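Local atomic coordinates of DNA helicase assembly protein (Enterobacteria phage T4, PDB entry 1C1K), a protein that loads the replicative helicase onto single-stranded DNA covered by its binding protein at the viral replication fork, serving phage replication, recombination and repair. Residues Lys27-Gly32 and Arg194-Ile199; Ile76-Ala81 and Gly88-Ala93. All blocks are in the same frame, centred on the assembly; numbering follows the deposited sequence.

Contact 1. Residues Lys27-Gly32 and Arg194-Ile199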
loop_
_atom_site.group_PDB
_atom_site.type_symbol
_atom_site.label_atom_id
_atom_site.label_comp_id
_atom_site.label_asym_id
_atom_site.label_seq_id
_atom_site.Cartn_x
_atom_site.Cartn_y
_atom_site.Cartn_z
ATOM N N LYS A 27 -0.379 3.834 11.491
ATOM C CA LYS A 27 1.078 3.774 11.457
ATOM C C LYS A 27 1.547 2.419 11.980
ATOM O O LYS A 27 2.396 1.764 11.375
ATOM C CB LYS A 27 1.678 4.887 12.316
ATOM C CG LYS A 27 3.201 4.944 12.289
ATOM C CD LYS A 27 3.725 5.843 13.398
ATOM C CE LYS A 27 5.219 6.060 13.273
ATOM N NZ LYS A 27 5.808 6.401 14.595
ATOM N N GLN A 28 0.982 1.994 13.102
ATOM C CA GLN A 28 1.367 0.721 13.691
ATOM C C GLN A 28 0.935 -0.437 12.797
ATOM O O GLN A 28 1.633 -1.441 12.678
ATOM C CB GLN A 28 0.763 0.601 15.090
ATOM C CG GLN A 28 1.414 1.562 16.076
ATOM C CD GLN A 28 0.678 1.652 17.393
ATOM O OE1 GLN A 28 0.900 2.580 18.181
ATOM N NE2 GLN A 28 -0.204 0.691 17.647
ATOM N N HIS A 29 -0.214 -0.285 12.150
ATOM C CA HIS A 29 -0.713 -1.316 11.256
ATOM C C HIS A 29 0.269 -1.493 10.095
ATOM O O HIS A 29 0.635 -2.616 9.745
ATOM C CB HIS A 29 -2.088 -0.917 10.709
ATOM C CG HIS A 29 -2.624 -1.872 9.691
ATOM N ND1 HIS A 29 -3.532 -2.858 10.006
ATOM C CD2 HIS A 29 -2.369 -2.001 8.366
ATOM C CE1 HIS A 29 -3.815 -3.554 8.919
ATOM N NE2 HIS A 29 -3.123 -3.055 7.911
ATOM N N MET A 30 0.702 -0.378 9.514
ATOM C CA MET A 30 1.625 -0.416 8.385
ATOM C C MET A 30 3.023 -0.912 8.761
ATOM O O MET A 30 3.832 -1.224 7.881
ATOM C CB MET A 30 1.700 0.964 7.732
ATOM C CG MET A 30 0.418 1.348 6.983
ATOM S SD MET A 30 -0.153 0.096 5.780
ATOM C CE MET A 30 1.354 -0.156 4.857
ATOM N N ASN A 31 3.292 -0.997 10.066
ATOM C CA ASN A 31 4.575 -1.482 10.582
ATOM C C ASN A 31 4.422 -2.930 11.049
ATOM O O ASN A 31 5.372 -3.527 11.566
ATOM C CB ASN A 31 5.032 -0.639 11.775
ATOM C CG ASN A 31 5.732 0.635 11.360
ATOM O OD1 ASN A 31 5.768 1.606 12.119
ATOM N ND2 ASN A 31 6.297 0.643 10.160
ATOM N N GLY A 32 3.223 -3.480 10.873
ATOM C CA GLY A 32 2.945 -4.850 11.277
ATOM C C GLY A 32 2.839 -5.029 12.784
ATOM O O GLY A 32 3.052 -6.124 13.298
ATOM N N ARG A 194 -2.256 -5.136 2.131
ATOM C CA ARG A 194 -3.107 -6.197 1.609
ATOM C C ARG A 194 -4.295 -6.458 2.543
ATOM O O ARG A 194 -5.384 -6.803 2.094
ATOM C CB ARG A 194 -2.277 -7.478 1.406
ATOM C CG ARG A 194 -3.060 -8.679 0.874
ATOM C CD ARG A 194 -2.127 -9.839 0.491
ATOM N NE ARG A 194 -1.455 -10.423 1.651
ATOM C CZ ARG A 194 -0.669 -11.501 1.611
ATOM N NH1 ARG A 194 -0.444 -12.132 0.461
ATOM N NH2 ARG A 194 -0.108 -11.950 2.726
ATOM N N LYS A 195 -4.084 -6.285 3.847
ATOM C CA LYS A 195 -5.150 -6.505 4.825
ATOM C C LYS A 195 -6.301 -5.509 4.685
ATOM O O LYS A 195 -7.462 -5.854 4.919
ATOM C CB LYS A 195 -4.586 -6.425 6.246
ATOM C CG LYS A 195 -3.769 -7.647 6.644
ATOM C CD LYS A 195 -3.350 -7.597 8.101
ATOM C CE LYS A 195 -2.606 -8.872 8.486
ATOM N NZ LYS A 195 -3.160 -9.491 9.723
ATOM N N ILE A 196 -5.988 -4.274 4.307
ATOM C CA ILE A 196 -7.043 -3.278 4.167
ATOM C C ILE A 196 -7.602 -3.183 2.746
ATOM O O ILE A 196 -8.568 -2.468 2.501
ATOM C CB ILE A 196 -6.567 -1.879 4.629
ATOM C CG1 ILE A 196 -5.258 -1.505 3.954
ATOM C CG2 ILE A 196 -6.383 -1.870 6.142
ATOM C CD1 ILE A 196 -4.814 -0.078 4.259
ATOM N N LEU A 197 -7.004 -3.912 1.810
ATOM C CA LEU A 197 -7.488 -3.889 0.434
ATOM C C LEU A 197 -8.448 -5.044 0.199
ATOM O O LEU A 197 -8.131 -6.192 0.497
ATOM C CB LEU A 197 -6.323 -3.989 -0.555
ATOM C CG LEU A 197 -5.490 -2.731 -0.808
ATOM C CD1 LEU A 197 -4.302 -3.089 -1.688
ATOM C CD2 LEU A 197 -6.347 -1.659 -1.471
ATOM N N ASN A 198 -9.625 -4.727 -0.331
ATOM C CA ASN A 198 -10.642 -5.724 -0.636
ATOM C C ASN A 198 -10.506 -5.981 -2.130
ATOM O O ASN A 198 -10.944 -5.178 -2.954
ATOM C CB ASN A 198 -12.031 -5.172 -0.318
ATOM C CG ASN A 198 -13.108 -6.227 -0.384
ATOM O OD1 ASN A 198 -14.227 -6.014 0.081
ATOM N ND2 ASN A 198 -12.781 -7.376 -0.960
ATOM N N ILE A 199 -9.891 -7.106 -2.474
ATOM C CA ILE A 199 -9.651 -7.431 -3.873
ATOM C C ILE A 199 -10.369 -8.674 -4.365
ATOM O O ILE A 199 -10.371 -9.709 -3.701
ATOM C CB ILE A 199 -8.133 -7.624 -4.121
ATOM C CG1 ILE A 199 -7.401 -6.292 -3.923
ATOM C CG2 ILE A 199 -7.888 -8.204 -5.519
ATOM C CD1 ILE A 199 -5.903 -6.443 -3.738
#
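His29, in the last turn of helix 16-30, drives its ring against Lys195 and Ile196 at the end of helix 181-196. CB points at the opposing segment, and CG stands anti to the backbone N (chi1 175°), which extends the imidazole toward Lys195 and Ile196. Of the ring atoms, CE1 and NE2 do the touching, and each meets both partners. Lys195 CB, at the ring edge near its plane, lies 4.0 Å from both His29 CE1 and His29 NE2. The methyl Ile196 CG2 approaches obliquely, 3.9 Å from His29 NE2 and 4.1 Å from His29 CE1. Lys195 CD, 4.2 Å from His29 CE1, is at the limit of contact. On its own side, the sulfur of Met30 also lies at the ring edge. Both ring nitrogens are engaged beyond the two segments: NE2 is hydrogen-bonded to Ala192 O, one turn back on helix 181-196, and ND1 to Val36 N in the loop that follows helix 16-30. The Lys195 chain starts toward the ring but leads away from it, and NZ forms a salt bridge with Asp35 of the same loop. With carbon-carbon and nitrogen-carbon approaches alone and no polar pair between the segments, the contact is van der Waals, burying 137 Å² in all, while polar bonds just outside fix the ring. Since ND1 faces a backbone N-H and NE2 a carbonyl oxygen, the pattern is consistent with a neutral imidazole protonated on NE2.

Contact 2. Residues Ile76-Ala81 and Gly88-Ala93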
loop_
_atom_site.group_PDB
_atom_site.type_symbol
_atom_site.label_atom_id
_atom_site.label_comp_id
_atom_site.label_asym_id
_atom_site.label_seq_id
_atom_site.Cartn_x
_atom_site.Cartn_y
_atom_site.Cartn_z
ATOM N N ILE A 76 -3.287 6.580 5.173
ATOM C CA ILE A 76 -2.985 5.355 4.439
ATOM C C ILE A 76 -2.093 5.644 3.230
ATOM O O ILE A 76 -1.036 5.033 3.073
ATOM C CB ILE A 76 -4.275 4.645 3.956
ATOM C CG1 ILE A 76 -5.058 4.112 5.156
ATOM C CG2 ILE A 76 -3.922 3.477 3.034
ATOM C CD1 ILE A 76 -6.496 3.735 4.828
ATOM N N SER A 77 -2.512 6.575 2.379
ATOM C CA SER A 77 -1.724 6.906 1.193
ATOM C C SER A 77 -0.286 7.252 1.554
ATOM O O SER A 77 0.652 6.754 0.928
ATOM C CB SER A 77 -2.362 8.067 0.423
ATOM O OG SER A 77 -2.296 9.276 1.156
ATOM N N ASN A 78 -0.105 8.090 2.572
ATOM C CA ASN A 78 1.234 8.491 2.996
ATOM C C ASN A 78 2.056 7.360 3.596
ATOM O O ASN A 78 3.212 7.158 3.227
ATOM C CB ASN A 78 1.155 9.627 4.017
ATOM C CG ASN A 78 1.067 10.985 3.364
ATOM O OD1 ASN A 78 2.086 11.592 3.023
ATOM N ND2 ASN A 78 -0.154 11.475 3.179
ATOM N N LEU A 79 1.470 6.618 4.528
ATOM C CA LEU A 79 2.205 5.540 5.175
ATOM C C LEU A 79 2.520 4.366 4.260
ATOM O O LEU A 79 3.420 3.575 4.547
ATOM C CB LEU A 79 1.447 5.068 6.417
ATOM C CG LEU A 79 1.517 6.090 7.554
ATOM C CD1 LEU A 79 0.432 5.803 8.572
ATOM C CD2 LEU A 79 2.895 6.035 8.207
ATOM N N VAL A 80 1.791 4.247 3.157
ATOM C CA VAL A 80 2.053 3.154 2.227
ATOM C C VAL A 80 3.067 3.549 1.159
ATOM O O VAL A 80 4.118 2.912 1.020
ATOM C CB VAL A 80 0.772 2.688 1.493
ATOM C CG1 VAL A 80 1.150 1.770 0.329
ATOM C CG2 VAL A 80 -0.146 1.966 2.446
ATOM N N ALA A 81 2.752 4.614 0.424
ATOM C CA ALA A 81 3.586 5.077 -0.681
ATOM C C ALA A 81 4.534 6.247 -0.445
ATOM O O ALA A 81 5.404 6.499 -1.276
ATOM C CB ALA A 81 2.700 5.383 -1.877
ATOM N N GLY A 88 9.872 8.811 9.045
ATOM C CA GLY A 88 9.722 10.189 9.488
ATOM C C GLY A 88 8.317 10.511 9.969
ATOM O O GLY A 88 7.361 9.821 9.609
ATOM N N ASP A 89 8.188 11.562 10.778
ATOM C CA ASP A 89 6.894 11.978 11.323
ATOM C C ASP A 89 5.942 12.477 10.242
ATOM O O ASP A 89 6.347 13.160 9.302
ATOM C CB ASP A 89 7.085 13.075 12.370
ATOM C CG ASP A 89 7.531 12.532 13.715
ATOM O OD1 ASP A 89 7.985 13.336 14.555
ATOM O OD2 ASP A 89 7.430 11.306 13.935
ATOM N N ILE A 90 4.667 12.144 10.401
ATOM C CA ILE A 90 3.646 12.521 9.437
ATOM C C ILE A 90 3.496 14.030 9.291
ATOM O O ILE A 90 3.143 14.519 8.219
ATOM C CB ILE A 90 2.278 11.885 9.814
ATOM C CG1 ILE A 90 1.284 12.058 8.664
ATOM C CG2 ILE A 90 1.739 12.506 11.101
ATOM C CD1 ILE A 90 1.640 11.261 7.437
ATOM N N SER A 91 3.770 14.771 10.363
ATOM C CA SER A 91 3.666 16.229 10.318
ATOM C C SER A 91 4.841 16.873 9.570
ATOM O O SER A 91 4.848 18.084 9.355
ATOM C CB SER A 91 3.592 16.797 11.739
ATOM O OG SER A 91 4.681 16.346 12.519
ATOM N N ASP A 92 5.823 16.058 9.189
ATOM C CA ASP A 92 7.019 16.516 8.470
ATOM C C ASP A 92 7.073 15.938 7.056
ATOM O O ASP A 92 7.997 16.234 6.301
ATOM C CB ASP A 92 8.301 16.046 9.182
ATOM C CG ASP A 92 8.451 16.603 10.590
ATOM O OD1 ASP A 92 8.110 17.782 10.809
ATOM O OD2 ASP A 92 8.926 15.853 11.476
ATOM N N ALA A 93 6.094 15.114 6.697
ATOM C CA ALA A 93 6.102 14.459 5.385
ATOM C C ALA A 93 5.388 15.138 4.230
ATOM O O ALA A 93 5.271 14.533 3.163
ATOM C CB ALA A 93 5.571 13.026 5.523
#
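The helical connection from helix 68-81 through the short helix 83-86 to helix 95-107, in the N-terminal part of this largely helical protein, brings the last turns of helix 68-81 against the loop that leads into helix 95-107. Asn78 and Ile90 make the principal contact: the Ile90 methyl CD1 lies 3.8 Å from Asn78 CB and 4.1 Å from Asn78 CG, and the two side chains cross at about a right angle. The methyl thus meets the aliphatic root of the asparagine and the carbon of its amide. Ile90 reaches this place by its longer branch, CG1 being anti to the backbone N (chi1 -169°), with the turn at chi2 (68°) setting the direction of CD1. Six residues lie between Ala81 and Gly88, so the contact closes a short local excursion of the chain. The Asn78 amide is hydrogen-bonded on both sides of the connection: ND2 donates to Ile74 O, one turn back in its own helix, and to Ala95 O at the start of the next, while OD1 accepts from Asn82 ND2. Asn82 ND2 is also bonded to Ala93 O, consistent with the two acceptor oxygens, Asn78 OD1 and Ala93 O, lying 4.3 Å apart. The loop itself is folded by a bond of 2.9 Å from Asp92 N to Asp89 O. Around Ile90, Tyr23 of helix 16-30 and Phe58 and Phe59 of helix 56-65 extend the hydrophobic packing.

Contacts 1 and 2 lie with their centres about 14 Å apart and meet directly through helix 68-81, which supplies one side of contact 2 and packs on both segments of contact 1. Met30 CE is 3.5 Å from Val80 CG2, and Lys27 CA lies 3.6 Å from Leu79 CD1, joining helix 16-30 to that helix. Ile196 CD1 meets Ile76 CG2 at 3.9 Å, bringing in the end of helix 181-196. The ranges differ greatly: contact 1 spans 161 intervening residues and ties the N-terminal family region to the C-terminal one, whereas contact 2 spans six and stays within the N-terminal region.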